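Local atomic coordinates of cystathionine beta-lyase family protein, YNBB B.subtilis ortholog (Clostridium acetobutylicum, PDB entry 3HVY), a protein that probably works as a pyridoxal-phosphate-dependent lyase on sulfur amino acids, as in cystathionine beta-lyase, and may contribute to aluminium resistance. Residues E43-Q46 against L47-L50; R76-L79 against D80-Y83; S193-I196 against A197-A200; V217-C220 against Y221-V225; D328-D332 against I333-I337. One frame throughout, in Å; residues are numbered along the deposited sequence.

Interaction 1: residues E43-Q46 against L47-L50; sequences EYNQ and LKVL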
loop_
_atom_site.group_PDB
_atom_site.type_symbol
_atom_site.label_atom_id
_atom_site.label_comp_id
_atom_site.label_asym_id
_atom_site.label_seq_id
_atom_site.Cartn_x
_atom_site.Cartn_y
_atom_site.Cartn_z
ATOM N N GLU D 43 20.170 -24.946 5.839
ATOM C CA GLU D 43 19.365 -25.527 6.892
ATOM C C GLU D 43 19.658 -24.841 8.254
ATOM O O GLU D 43 18.753 -24.511 9.046
ATOM C CB GLU D 43 19.713 -26.998 6.946
ATOM C CG GLU D 43 19.009 -27.766 8.019
ATOM C CD GLU D 43 19.422 -29.233 8.039
ATOM O OE1 GLU D 43 20.609 -29.540 8.370
ATOM O OE2 GLU D 43 18.523 -30.068 7.791
ATOM N N TYR D 44 20.946 -24.653 8.515
ATOM C CA TYR D 44 21.382 -23.954 9.693
ATOM C C TYR D 44 20.789 -22.524 9.733
ATOM O O TYR D 44 20.203 -22.092 10.717
ATOM C CB TYR D 44 22.905 -23.876 9.692
ATOM C CG TYR D 44 23.384 -23.139 10.913
ATOM C CD1 TYR D 44 23.326 -23.747 12.148
ATOM C CD2 TYR D 44 23.865 -21.835 10.834
ATOM C CE1 TYR D 44 23.736 -23.100 13.278
ATOM C CE2 TYR D 44 24.284 -21.172 11.971
ATOM C CZ TYR D 44 24.210 -21.822 13.195
ATOM O OH TYR D 44 24.600 -21.244 14.373
ATOM N N ASN D 45 20.981 -21.790 8.648
ATOM C CA ASN D 45 20.507 -20.427 8.571
ATOM C C ASN D 45 18.991 -20.322 8.612
ATOM O O ASN D 45 18.466 -19.411 9.214
ATOM C CB ASN D 45 21.097 -19.741 7.348
ATOM C CG ASN D 45 22.550 -19.406 7.530
ATOM O OD1 ASN D 45 23.004 -19.263 8.665
ATOM N ND2 ASN D 45 23.287 -19.196 6.423
ATOM N N GLN D 46 18.283 -21.270 8.024
ATOM C CA GLN D 46 16.851 -21.227 8.132
ATOM C C GLN D 46 16.425 -21.345 9.600
ATOM O O GLN D 46 15.489 -20.677 10.054
ATOM C CB GLN D 46 16.195 -22.338 7.307
ATOM C CG GLN D 46 14.674 -22.325 7.421
ATOM C CD GLN D 46 14.065 -21.296 6.538
ATOM O OE1 GLN D 46 13.903 -21.527 5.345
ATOM N NE2 GLN D 46 13.721 -20.132 7.110
ATOM N N LEU D 47 17.074 -22.253 10.312
ATOM C CA LEU D 47 16.833 -22.461 11.723
ATOM C C LEU D 47 17.222 -21.247 12.555
ATOM O O LEU D 47 16.505 -20.828 13.433
ATOM C CB LEU D 47 17.620 -23.682 12.199
ATOM C CG LEU D 47 17.514 -24.016 13.696
ATOM C CD1 LEU D 47 16.034 -24.302 14.140
ATOM C CD2 LEU D 47 18.417 -25.213 14.003
ATOM N N LYS D 48 18.363 -20.645 12.267
ATOM C CA LYS D 48 18.757 -19.414 12.980
ATOM C C LYS D 48 17.649 -18.325 12.886
ATOM O O LYS D 48 17.366 -17.583 13.847
ATOM C CB LYS D 48 20.071 -18.946 12.330
ATOM C CG LYS D 48 20.553 -17.585 12.648
ATOM C CD LYS D 48 22.077 -17.416 12.334
ATOM C CE LYS D 48 22.470 -17.407 10.881
ATOM N NZ LYS D 48 23.947 -16.952 10.635
ATOM N N VAL D 49 17.059 -18.180 11.696
ATOM C CA VAL D 49 16.072 -17.157 11.476
ATOM C C VAL D 49 14.769 -17.529 12.190
ATOM O O VAL D 49 14.197 -16.705 12.878
ATOM C CB VAL D 49 15.864 -16.834 9.935
ATOM C CG1 VAL D 49 14.713 -15.901 9.748
ATOM C CG2 VAL D 49 17.159 -16.172 9.337
ATOM N N LEU D 50 14.322 -18.763 12.050
ATOM C CA LEU D 50 13.119 -19.209 12.705
ATOM C C LEU D 50 13.235 -18.966 14.218
ATOM O O LEU D 50 12.302 -18.449 14.871
ATOM C CB LEU D 50 12.913 -20.697 12.418
ATOM C CG LEU D 50 11.718 -21.369 13.084
ATOM C CD1 LEU D 50 10.408 -20.636 12.669
ATOM C CD2 LEU D 50 11.686 -22.890 12.776
#
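Residues Glu43-Gln46 pass their four carbonyls to the amides of Leu47-Leu50 in unbroken i to i+4 bonds, the shortest running from Lys48 N to Tyr44 O at 2.8 Å. On the side-chain level the contact belongs to Asn45 and Lys48, which lie side by side and point the same way. The lysine starts out extended and then bends at chi3 (70°), which brings CE within 2.9 Å of Asn45 OD1. NZ sits 3.2 Å from the same oxygen, but the angle is too poor for a hydrogen bond; NZ bonds instead to the carbonyl of Glu227, while Asn45 ND2 bonds to that of Glu226. The ring of Tyr44 meets the same methylene, CE2 standing 4.3 Å from Lys48 CE, obliquely to the ring plane. These two turns belong to the long helix 18-55, which packs along helix 287-317 and faces a second subunit. There Glu43 forms a salt bridge with Lys415 of the second subunit, and Gln46 OE1 is hydrogen-bonded to Thr410 of that subunit while its NE2 bonds to the carbonyl of Phe295 in its own chain. Val49, branched at CB, lays CG2 against the backbone, 3.5 Å from Asn45 O, the carbonyl that also takes the Val49 amide at 3.1 Å. Leu47 CB approaches Tyr44 O to 3.4 Å.

Interaction 2: residues R76-L79 against D80-Y83; sequences RDSL and DRVY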
loop_
_atom_site.group_PDB
_atom_site.type_symbol
_atom_site.label_atom_id
_atom_site.label_comp_id
_atom_site.label_asym_id
_atom_site.label_seq_id
_atom_site.Cartn_x
_atom_site.Cartn_y
_atom_site.Cartn_z
ATOM N N ARG D 76 8.187 -2.478 13.410
ATOM C CA ARG D 76 9.464 -1.920 13.103
ATOM C C ARG D 76 10.482 -2.232 14.199
ATOM O O ARG D 76 11.580 -2.704 13.919
ATOM C CB ARG D 76 9.289 -0.417 13.011
ATOM C CG ARG D 76 10.529 0.364 12.697
ATOM C CD ARG D 76 10.319 1.847 12.959
ATOM N NE ARG D 76 10.107 2.104 14.368
ATOM C CZ ARG D 76 9.573 3.198 14.901
ATOM N NH1 ARG D 76 9.256 4.222 14.154
ATOM N NH2 ARG D 76 9.360 3.256 16.199
ATOM N N ASP D 77 10.110 -1.975 15.444
ATOM C CA ASP D 77 11.018 -2.156 16.578
ATOM C C ASP D 77 11.341 -3.613 16.828
ATOM O O ASP D 77 12.450 -3.947 17.204
ATOM C CB ASP D 77 10.444 -1.485 17.828
ATOM C CG ASP D 77 10.366 0.037 17.667
ATOM O OD1 ASP D 77 11.097 0.626 16.812
ATOM O OD2 ASP D 77 9.544 0.616 18.365
ATOM N N SER D 78 10.393 -4.495 16.592
ATOM C CA SER D 78 10.662 -5.910 16.763
ATOM C C SER D 78 11.498 -6.468 15.620
ATOM O O SER D 78 12.271 -7.448 15.816
ATOM C CB SER D 78 9.343 -6.683 16.864
ATOM O OG SER D 78 8.675 -6.456 18.102
ATOM N N LEU D 79 11.356 -5.906 14.420
ATOM C CA LEU D 79 12.216 -6.394 13.299
ATOM C C LEU D 79 13.656 -6.062 13.621
ATOM O O LEU D 79 14.542 -6.874 13.413
ATOM C CB LEU D 79 11.830 -5.869 11.943
ATOM C CG LEU D 79 12.597 -6.442 10.733
ATOM C CD1 LEU D 79 12.389 -7.936 10.626
ATOM C CD2 LEU D 79 12.087 -5.764 9.479
ATOM N N ASP D 80 13.907 -4.858 14.101
ATOM C CA ASP D 80 15.258 -4.546 14.594
ATOM C C ASP D 80 15.776 -5.578 15.614
ATOM O O ASP D 80 16.932 -5.970 15.558
ATOM C CB ASP D 80 15.283 -3.184 15.248
ATOM C CG ASP D 80 15.046 -2.036 14.266
ATOM O OD1 ASP D 80 15.050 -2.272 13.053
ATOM O OD2 ASP D 80 14.809 -0.874 14.733
ATOM N N ARG D 81 14.935 -5.998 16.579
ATOM C CA ARG D 81 15.380 -6.990 17.558
ATOM C C ARG D 81 15.651 -8.346 16.904
ATOM O O ARG D 81 16.625 -9.026 17.239
ATOM C CB ARG D 81 14.382 -7.126 18.682
ATOM C CG ARG D 81 14.411 -5.923 19.604
ATOM C CD ARG D 81 13.604 -6.160 20.882
ATOM N NE ARG D 81 12.172 -6.024 20.636
ATOM C CZ ARG D 81 11.514 -4.856 20.612
ATOM N NH1 ARG D 81 12.105 -3.701 20.888
ATOM N NH2 ARG D 81 10.224 -4.845 20.355
ATOM N N VAL D 82 14.831 -8.719 15.921
ATOM C CA VAL D 82 15.035 -10.004 15.213
ATOM C C VAL D 82 16.394 -10.000 14.466
ATOM O O VAL D 82 17.169 -10.950 14.583
ATOM C CB VAL D 82 13.831 -10.323 14.273
ATOM C CG1 VAL D 82 14.165 -11.469 13.312
ATOM C CG2 VAL D 82 12.544 -10.644 15.152
ATOM N N TYR D 83 16.685 -8.925 13.727
ATOM C CA TYR D 83 17.935 -8.822 13.032
ATOM C C TYR D 83 19.117 -8.823 14.024
ATOM O O TYR D 83 20.132 -9.471 13.772
ATOM C CB TYR D 83 18.010 -7.549 12.221
ATOM C CG TYR D 83 17.581 -7.597 10.769
ATOM C CD1 TYR D 83 16.304 -7.950 10.400
ATOM C CD2 TYR D 83 18.457 -7.153 9.754
ATOM C CE1 TYR D 83 15.901 -7.888 9.015
ATOM C CE2 TYR D 83 18.075 -7.106 8.431
ATOM C CZ TYR D 83 16.815 -7.513 8.054
ATOM O OH TYR D 83 16.455 -7.448 6.700
HETATM O O HOH W 1 13.639 0.561 16.416
#
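Arg81 folds back along the helix over Asp77 and Ser78. Its CB rests 3.6 Å from Ser78 O, and CG comes 3.7 Å from Asp77 O. A bend at chi3 (-78°) then swings the guanidinium flat over the backbone, with Asp77 O lying 3.6 Å beneath the centre of one face. The same carbonyl oxygen accepts the Arg81 amide in a rather long 3.3 Å bond. At the tip, NH1 passes Asp77 CB and NH2 comes 3.2 Å from Ser78 OG. NE forms a salt bridge with Glu56, whose carboxylate is also hydrogen-bonded to the serine hydroxyl, so one outside acid holds both side chains.

Asp77 turns its carboxylate the other way, to Arg76. NE and NH2 of the arginine grip Asp77 OD1 side-on, NE at 3.0 Å, both from the same face of the carboxylate. The carboxylate of Asp80 approaches with like charge, its OD2 4.5 Å from Asp77 OD1; a water donating to both oxygens probably eases the repulsion, and Asp80 is further held by Arg95 and the amide of Val94. On another side of the helix Leu79 and Tyr83 run alongside each other, Leu79 CD1 lying 3.9 Å from Tyr83 CE1. Leu79 packs on helix 287-317, and both side chains meet strand 91-95. Over these two turns helix 74-87 is amphipathic, with an ion-paired polar side and an apolar side against the neighbouring helix and the edge strand of the large sheet.

Interaction 3: residues S193-I196 against A197-A200; sequences SLRI and AEIA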
loop_
_atom_site.group_PDB
_atom_site.type_symbol
_atom_site.label_atom_id
_atom_site.label_comp_id
_atom_site.label_asym_id
_atom_site.label_seq_id
_atom_site.Cartn_x
_atom_site.Cartn_y
_atom_site.Cartn_z
ATOM N N SER D 193 36.056 -12.550 -3.215
ATOM C CA SER D 193 35.480 -11.852 -2.087
ATOM C C SER D 193 35.971 -12.482 -0.804
ATOM O O SER D 193 36.300 -13.666 -0.769
ATOM C CB SER D 193 33.975 -11.908 -2.175
ATOM O OG SER D 193 33.492 -11.227 -3.331
ATOM N N LEU D 194 36.037 -11.671 0.249
ATOM C CA LEU D 194 36.634 -12.086 1.521
ATOM C C LEU D 194 35.717 -12.969 2.326
ATOM O O LEU D 194 34.613 -12.569 2.689
ATOM C CB LEU D 194 36.920 -10.867 2.399
ATOM C CG LEU D 194 38.216 -10.123 2.400
ATOM C CD1 LEU D 194 38.058 -9.158 3.569
ATOM C CD2 LEU D 194 39.430 -11.080 2.584
ATOM N N ARG D 195 36.177 -14.165 2.636
ATOM C CA ARG D 195 35.366 -15.103 3.429
ATOM C C ARG D 195 35.315 -14.721 4.927
ATOM O O ARG D 195 36.194 -14.059 5.458
ATOM C CB ARG D 195 35.989 -16.480 3.294
ATOM C CG ARG D 195 35.989 -17.057 1.880
ATOM C CD ARG D 195 34.838 -17.988 1.759
ATOM N NE ARG D 195 35.153 -19.204 2.512
ATOM C CZ ARG D 195 34.268 -20.140 2.850
ATOM N NH1 ARG D 195 32.996 -20.031 2.519
ATOM N NH2 ARG D 195 34.674 -21.205 3.519
ATOM N N ILE D 196 34.325 -15.239 5.645
ATOM C CA ILE D 196 34.204 -14.878 7.022
ATOM C C ILE D 196 35.443 -15.255 7.822
ATOM O O ILE D 196 35.869 -14.495 8.701
ATOM C CB ILE D 196 32.932 -15.486 7.677
ATOM C CG1 ILE D 196 31.666 -14.878 7.076
ATOM C CG2 ILE D 196 33.034 -15.372 9.210
ATOM C CD1 ILE D 196 31.449 -13.394 7.334
ATOM N N ALA D 197 36.045 -16.407 7.518
ATOM C CA ALA D 197 37.275 -16.839 8.234
ATOM C C ALA D 197 38.428 -15.911 7.951
ATOM O O ALA D 197 39.294 -15.708 8.819
ATOM C CB ALA D 197 37.665 -18.322 7.907
ATOM N N GLU D 198 38.460 -15.321 6.765
ATOM C CA GLU D 198 39.463 -14.305 6.453
ATOM C C GLU D 198 39.240 -13.017 7.202
ATOM O O GLU D 198 40.186 -12.403 7.708
ATOM C CB GLU D 198 39.516 -14.030 4.976
ATOM C CG GLU D 198 40.007 -15.228 4.236
ATOM C CD GLU D 198 39.881 -15.153 2.729
ATOM O OE1 GLU D 198 38.813 -14.849 2.131
ATOM O OE2 GLU D 198 40.887 -15.499 2.122
ATOM N N ILE D 199 37.984 -12.597 7.276
ATOM C CA ILE D 199 37.622 -11.408 8.046
ATOM C C ILE D 199 37.965 -11.650 9.509
ATOM O O ILE D 199 38.500 -10.751 10.171
ATOM C CB ILE D 199 36.135 -11.024 7.857
ATOM C CG1 ILE D 199 35.884 -10.619 6.383
ATOM C CG2 ILE D 199 35.757 -9.909 8.831
ATOM C CD1 ILE D 199 34.425 -10.508 5.995
ATOM N N ALA D 200 37.692 -12.861 10.013
ATOM C CA ALA D 200 38.028 -13.181 11.395
ATOM C C ALA D 200 39.489 -12.958 11.726
ATOM O O ALA D 200 39.823 -12.404 12.782
ATOM C CB ALA D 200 37.621 -14.631 11.733
HETATM O O HOH W 2 38.897 -14.863 -0.408
#
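The flat groups of Arg195 and Glu198, planes 66° apart, do not pair: Arg195 NE stays 5.7 Å from Glu198 OE1. The carboxylate turns instead to the backbone, where its OE1 takes the amide of Arg195 at 2.8 Å through the anti lone pair, in an almost straight bond (168°). Arg195 is the N-cap of helix 196-207 and Glu198 the third residue of that helix, so this bond is the side-chain-to-N-cap half of a capping box; the arginine side chain leads away and does not return it, which leaves the box half formed. An acid this near the start of a helix would probably also be favoured by the helix dipole.

Glu198 reaches back because its CG lies beside its own backbone N and the chain then runs extended beyond it. On the way it brushes the residue before the cap, with Glu198 CB 3.8 Å from Leu194 CD2. The same OE1 accepts a hydrogen bond from a water that also donates to Ser193 O, at 2.9 Å from that carbonyl, which ties the loop to the carboxylate a second time. The guanidinium of Arg195, carried off by bends at chi2 and chi3, is hydrogen-bonded through NH1 to the carbonyl of Arg330, and Glu226 accepts the amide of Ile196 in the first turn.

A hydrophobic staple accompanies the cap: Leu194, just before it, crosses the side chain of Ile199, four residues into the helix. Arg195 O receives the Ile199 amide at 2.9 Å, and beside this bond Leu194 CD1 presses to within 3.8 Å of Ile199 CG1.

Interaction 4: residues V217-C220 against Y221-V225; sequences VDNC and YGEFV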
loop_
_atom_site.group_PDB
_atom_site.type_symbol
_atom_site.label_atom_id
_atom_site.label_comp_id
_atom_site.label_asym_id
_atom_site.label_seq_id
_atom_site.Cartn_x
_atom_site.Cartn_y
_atom_site.Cartn_z
ATOM N N VAL D 217 32.137 -3.485 8.548
ATOM C CA VAL D 217 32.100 -4.333 7.304
ATOM C C VAL D 217 30.847 -4.061 6.435
ATOM O O VAL D 217 29.724 -4.186 6.897
ATOM C CB VAL D 217 32.153 -5.826 7.647
ATOM C CG1 VAL D 217 32.286 -6.748 6.396
ATOM C CG2 VAL D 217 33.313 -6.081 8.623
ATOM N N ASP D 218 31.077 -3.647 5.197
ATOM C CA ASP D 218 30.049 -3.560 4.160
ATOM C C ASP D 218 29.687 -5.001 3.852
ATOM O O ASP D 218 30.509 -5.734 3.288
ATOM C CB ASP D 218 30.655 -2.865 2.951
ATOM C CG ASP D 218 29.753 -2.891 1.727
ATOM O OD1 ASP D 218 28.689 -3.551 1.788
ATOM O OD2 ASP D 218 30.151 -2.274 0.681
ATOM N N ASN D 219 28.493 -5.433 4.278
ATOM C CA ASN D 219 28.112 -6.858 4.196
ATOM C C ASN D 219 27.268 -7.179 2.961
ATOM O O ASN D 219 26.702 -8.250 2.874
ATOM C CB ASN D 219 27.310 -7.239 5.437
ATOM C CG ASN D 219 27.411 -8.688 5.753
ATOM O OD1 ASN D 219 28.462 -9.295 5.516
ATOM N ND2 ASN D 219 26.307 -9.289 6.286
ATOM N N CYS D 220 27.117 -6.214 2.060
ATOM C CA CYS D 220 26.319 -6.439 0.872
ATOM C C CYS D 220 26.673 -7.723 0.101
ATOM O O CYS D 220 27.820 -7.960 -0.188
ATOM C CB CYS D 220 26.434 -5.243 -0.076
ATOM S SG CYS D 220 25.477 -3.780 0.446
ATOM N N TYR D 221 25.639 -8.478 -0.234
ATOM C CA TYR D 221 25.673 -9.716 -1.011
ATOM C C TYR D 221 26.114 -10.925 -0.226
ATOM O O TYR D 221 26.133 -12.048 -0.744
ATOM C CB TYR D 221 26.585 -9.614 -2.198
ATOM C CG TYR D 221 26.124 -8.664 -3.296
ATOM C CD1 TYR D 221 25.006 -8.957 -4.028
ATOM C CD2 TYR D 221 26.847 -7.530 -3.640
ATOM C CE1 TYR D 221 24.602 -8.183 -5.069
ATOM C CE2 TYR D 221 26.415 -6.708 -4.717
ATOM C CZ TYR D 221 25.301 -7.075 -5.415
ATOM O OH TYR D 221 24.811 -6.337 -6.472
ATOM N N GLY D 222 26.471 -10.730 1.022
ATOM C CA GLY D 222 27.003 -11.856 1.779
ATOM C C GLY D 222 26.030 -12.489 2.767
ATOM O O GLY D 222 26.334 -13.518 3.360
ATOM N N GLU D 223 24.876 -11.895 2.983
ATOM C CA GLU D 223 24.007 -12.364 4.058
ATOM C C GLU D 223 23.559 -13.739 3.763
ATOM O O GLU D 223 23.151 -13.999 2.660
ATOM C CB GLU D 223 22.776 -11.463 4.217
ATOM C CG GLU D 223 23.103 -9.956 4.491
ATOM C CD GLU D 223 23.303 -9.106 3.237
ATOM O OE1 GLU D 223 23.287 -9.639 2.102
ATOM O OE2 GLU D 223 23.474 -7.866 3.401
ATOM N N PHE D 224 23.633 -14.613 4.763
ATOM C CA PHE D 224 23.259 -16.041 4.673
ATOM C C PHE D 224 23.999 -16.922 3.669
ATOM O O PHE D 224 23.586 -18.084 3.459
ATOM C CB PHE D 224 21.768 -16.168 4.418
ATOM C CG PHE D 224 20.927 -15.477 5.447
ATOM C CD1 PHE D 224 21.134 -15.701 6.789
ATOM C CD2 PHE D 224 19.942 -14.570 5.070
ATOM C CE1 PHE D 224 20.362 -15.060 7.756
ATOM C CE2 PHE D 224 19.194 -13.884 6.044
ATOM C CZ PHE D 224 19.395 -14.155 7.371
ATOM N N VAL D 225 25.102 -16.432 3.098
ATOM C CA VAL D 225 25.900 -17.255 2.233
ATOM C C VAL D 225 26.777 -18.240 3.053
ATOM O O VAL D 225 27.073 -19.349 2.602
ATOM C CB VAL D 225 26.724 -16.426 1.247
ATOM C CG1 VAL D 225 27.656 -17.394 0.406
ATOM C CG2 VAL D 225 25.772 -15.588 0.353
#
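Next to the cofactor site, the chain leaves strand 214-218 through a type II beta turn from Asn219 to Gly222, closed by a bond from Gly222 N to Asn219 O of 3.1 Å. Just before the turn, Asp218 splits its carboxylate between two tasks. OD1 accepts the amide of Cys220 at 3.1 Å, nearly in line with the C-O bond, which makes an Asx turn, while OD2 is hydrogen-bonded to the pyridine nitrogen N1 of the pyridoxal-phosphate-modified lysine at position 244. An aspartate at the end of a sheet strand, bonded to that nitrogen, is the hallmark of fold type I pyridoxal-phosphate enzymes, and here the backbone bond helps to fix its rotation. Tyr221 takes the third place of the turn with a positive phi (78°), a twist that brings its CB to 2.9 Å from Cys220 O; its hydroxyl bonds to Ser388.

Asn219 and Glu223 meet across the turn, with amide and carboxylate planes 70° apart. A bend at chi2 (87°) folds Glu223 back so that CG lies 3.7 Å from Asn219 ND2 and OE2 faces Asn219 O at 3.3 Å, two acceptors side by side. The hydroxyl of Tyr256 is hydrogen-bonded both to Glu223 OE2 and to Asn219 ND2, while Asn219 OD1 is bonded to Arg184. Beyond the turn, Val225 N reaches back to Gly222 O at 3.2 Å.

Interaction 5: residues D328-D332 against I333-I337; sequences DKRTD and IIQAI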
loop_
_atom_site.group_PDB
_atom_site.type_symbol
_atom_site.label_atom_id
_atom_site.label_comp_id
_atom_site.label_asym_id
_atom_site.label_seq_id
_atom_site.Cartn_x
_atom_site.Cartn_y
_atom_site.Cartn_z
ATOM N N ASP D 328 35.286 -23.301 -5.179
ATOM C CA ASP D 328 35.671 -22.328 -4.160
ATOM C C ASP D 328 34.436 -22.017 -3.360
ATOM O O ASP D 328 33.445 -21.540 -3.914
ATOM C CB ASP D 328 36.125 -20.997 -4.777
ATOM C CG ASP D 328 37.473 -21.095 -5.446
ATOM O OD1 ASP D 328 38.329 -21.861 -4.959
ATOM O OD2 ASP D 328 37.694 -20.376 -6.430
ATOM N N LYS D 329 34.468 -22.299 -2.073
ATOM C CA LYS D 329 33.301 -22.067 -1.221
ATOM C C LYS D 329 33.039 -20.542 -1.104
ATOM O O LYS D 329 33.930 -19.735 -0.903
ATOM C CB LYS D 329 33.434 -22.748 0.152
ATOM C CG LYS D 329 33.587 -24.332 0.076
ATOM C CD LYS D 329 32.420 -25.042 -0.661
ATOM C CE LYS D 329 32.427 -26.577 -0.498
ATOM N NZ LYS D 329 33.406 -27.288 -1.347
ATOM N N ARG D 330 31.783 -20.184 -1.324
ATOM C CA ARG D 330 31.374 -18.811 -1.467
ATOM C C ARG D 330 31.122 -18.036 -0.180
ATOM O O ARG D 330 30.825 -18.596 0.890
ATOM C CB ARG D 330 30.111 -18.780 -2.339
ATOM C CG ARG D 330 30.227 -19.540 -3.669
ATOM C CD ARG D 330 31.424 -19.123 -4.404
ATOM N NE ARG D 330 31.755 -19.876 -5.637
ATOM C CZ ARG D 330 31.353 -19.507 -6.851
ATOM N NH1 ARG D 330 30.541 -18.490 -7.002
ATOM N NH2 ARG D 330 31.747 -20.170 -7.922
ATOM N N THR D 331 31.286 -16.729 -0.320
ATOM C CA THR D 331 30.954 -15.814 0.732
ATOM C C THR D 331 29.919 -14.800 0.316
ATOM O O THR D 331 29.299 -14.142 1.194
ATOM C CB THR D 331 32.220 -15.109 1.260
ATOM O OG1 THR D 331 31.933 -14.581 2.546
ATOM C CG2 THR D 331 32.687 -13.981 0.345
ATOM N N ASP D 332 29.754 -14.612 -1.013
ATOM C CA ASP D 332 28.699 -13.785 -1.555
ATOM C C ASP D 332 28.057 -14.476 -2.775
ATOM O O ASP D 332 28.404 -15.603 -3.093
ATOM C CB ASP D 332 29.188 -12.374 -1.848
ATOM C CG ASP D 332 30.183 -12.330 -2.958
ATOM O OD1 ASP D 332 30.134 -13.245 -3.788
ATOM O OD2 ASP D 332 30.995 -11.390 -3.026
ATOM N N ILE D 333 27.093 -13.816 -3.394
ATOM C CA ILE D 333 26.333 -14.386 -4.523
ATOM C C ILE D 333 26.877 -14.020 -5.914
ATOM O O ILE D 333 26.271 -14.348 -6.930
ATOM C CB ILE D 333 24.817 -14.024 -4.478
ATOM C CG1 ILE D 333 24.585 -12.521 -4.529
ATOM C CG2 ILE D 333 24.108 -14.625 -3.226
ATOM C CD1 ILE D 333 23.142 -12.114 -4.876
ATOM N N ILE D 334 28.029 -13.392 -5.960
ATOM C CA ILE D 334 28.552 -12.890 -7.221
ATOM C C ILE D 334 29.418 -13.920 -7.955
ATOM O O ILE D 334 30.170 -14.652 -7.315
ATOM C CB ILE D 334 29.445 -11.667 -7.008
ATOM C CG1 ILE D 334 28.732 -10.593 -6.171
ATOM C CG2 ILE D 334 29.933 -11.102 -8.369
ATOM C CD1 ILE D 334 27.408 -10.214 -6.716
ATOM N N GLN D 335 29.309 -13.939 -9.304
ATOM C CA GLN D 335 30.115 -14.787 -10.146
ATOM C C GLN D 335 30.670 -13.924 -11.246
ATOM O O GLN D 335 29.905 -13.250 -11.926
ATOM C CB GLN D 335 29.296 -15.876 -10.832
ATOM C CG GLN D 335 30.140 -16.878 -11.627
ATOM C CD GLN D 335 31.218 -17.535 -10.771
ATOM O OE1 GLN D 335 30.913 -18.067 -9.719
ATOM N NE2 GLN D 335 32.478 -17.520 -11.240
ATOM N N ALA D 336 31.980 -14.002 -11.448
ATOM C CA ALA D 336 32.693 -13.283 -12.525
ATOM C C ALA D 336 33.119 -14.265 -13.623
ATOM O O ALA D 336 33.442 -15.423 -13.340
ATOM C CB ALA D 336 33.922 -12.492 -11.951
ATOM N N ILE D 337 33.100 -13.800 -14.869
ATOM C CA ILE D 337 33.437 -14.606 -16.020
ATOM C C ILE D 337 34.354 -13.725 -16.917
ATOM O O ILE D 337 33.958 -12.619 -17.272
ATOM C CB ILE D 337 32.184 -14.966 -16.844
ATOM C CG1 ILE D 337 31.050 -15.566 -15.964
ATOM C CG2 ILE D 337 32.568 -15.884 -18.055
ATOM C CD1 ILE D 337 29.703 -15.658 -16.693
HETATM O O HOH W 3 29.337 -16.456 -5.503
HETATM O O HOH W 4 31.921 -14.259 -5.280
#
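Arg330 and Gln335 supply the polar side-chain bonds. The guanidinium comes end-on, and NH1 and NH2 both donate to Gln335 OE1, at 2.8 Å and 2.9 Å. Neither bond is straight, as expected when one oxygen takes two nitrogens, and the amide plane is turned 52° from that of the guanidinium. NE is occupied too, donating to Asp328 O at 2.9 Å within the guanidinium plane; these bonds, with one from NH2 to Lys325 O, fix the rotation of this buried group. Gln335 NE2 donates to Ala336 O at 3.1 Å and to the carbonyl of Pro324, and that fixes which end of the amide faces the arginine.

Another side chain-to-backbone bond lies near the beginning of strand 334-338, an inner strand of the antiparallel sheet in the C-terminal part of the chain, between 321-323 and 402-406. With CG lodged between its backbone N and carbonyl carbon (chi1 67°), Asp332 turns OD1 to the amide of Ile334, two residues on, at 3.0 Å. That donor stands well above the carboxylate plane. Asp332 OD2 is hydrogen-bonded to Ser185 and Ser193.

Water completes the corner. One molecule accepts from Arg330 NH1 at 2.8 Å and lies close to Asp332 O and Ile334 O; another lies near Asp332 OD1 and Ile334 O. Ile334 CB passes 3.7 Å from Asp332 OD1 in van der Waals contact.

Interaction 4 is the hub, its centre about 5 Å from that of the chain and its Asp218 bonded to the pyridine nitrogen of the cofactor. Interaction 1 reaches it from the subunit interface, where Val49 CG2 packs 3.6 Å from Phe224 CZ. Interaction 5 also packs on it, with Tyr221 CD1 3.6 Å from Ile333 CG1. Interactions 3 and 5, centres about 13 Å apart, join two loops: Ser193 OG lies 2.5 Å from Asp332 OD2 in a probable hydrogen bond. Interaction 2 touches none of the others, its nearest atoms about 5 Å from interaction 1 and about 7 Å from interaction 4, and lies across the chain's centre from interaction 5, about 29 Å between centres.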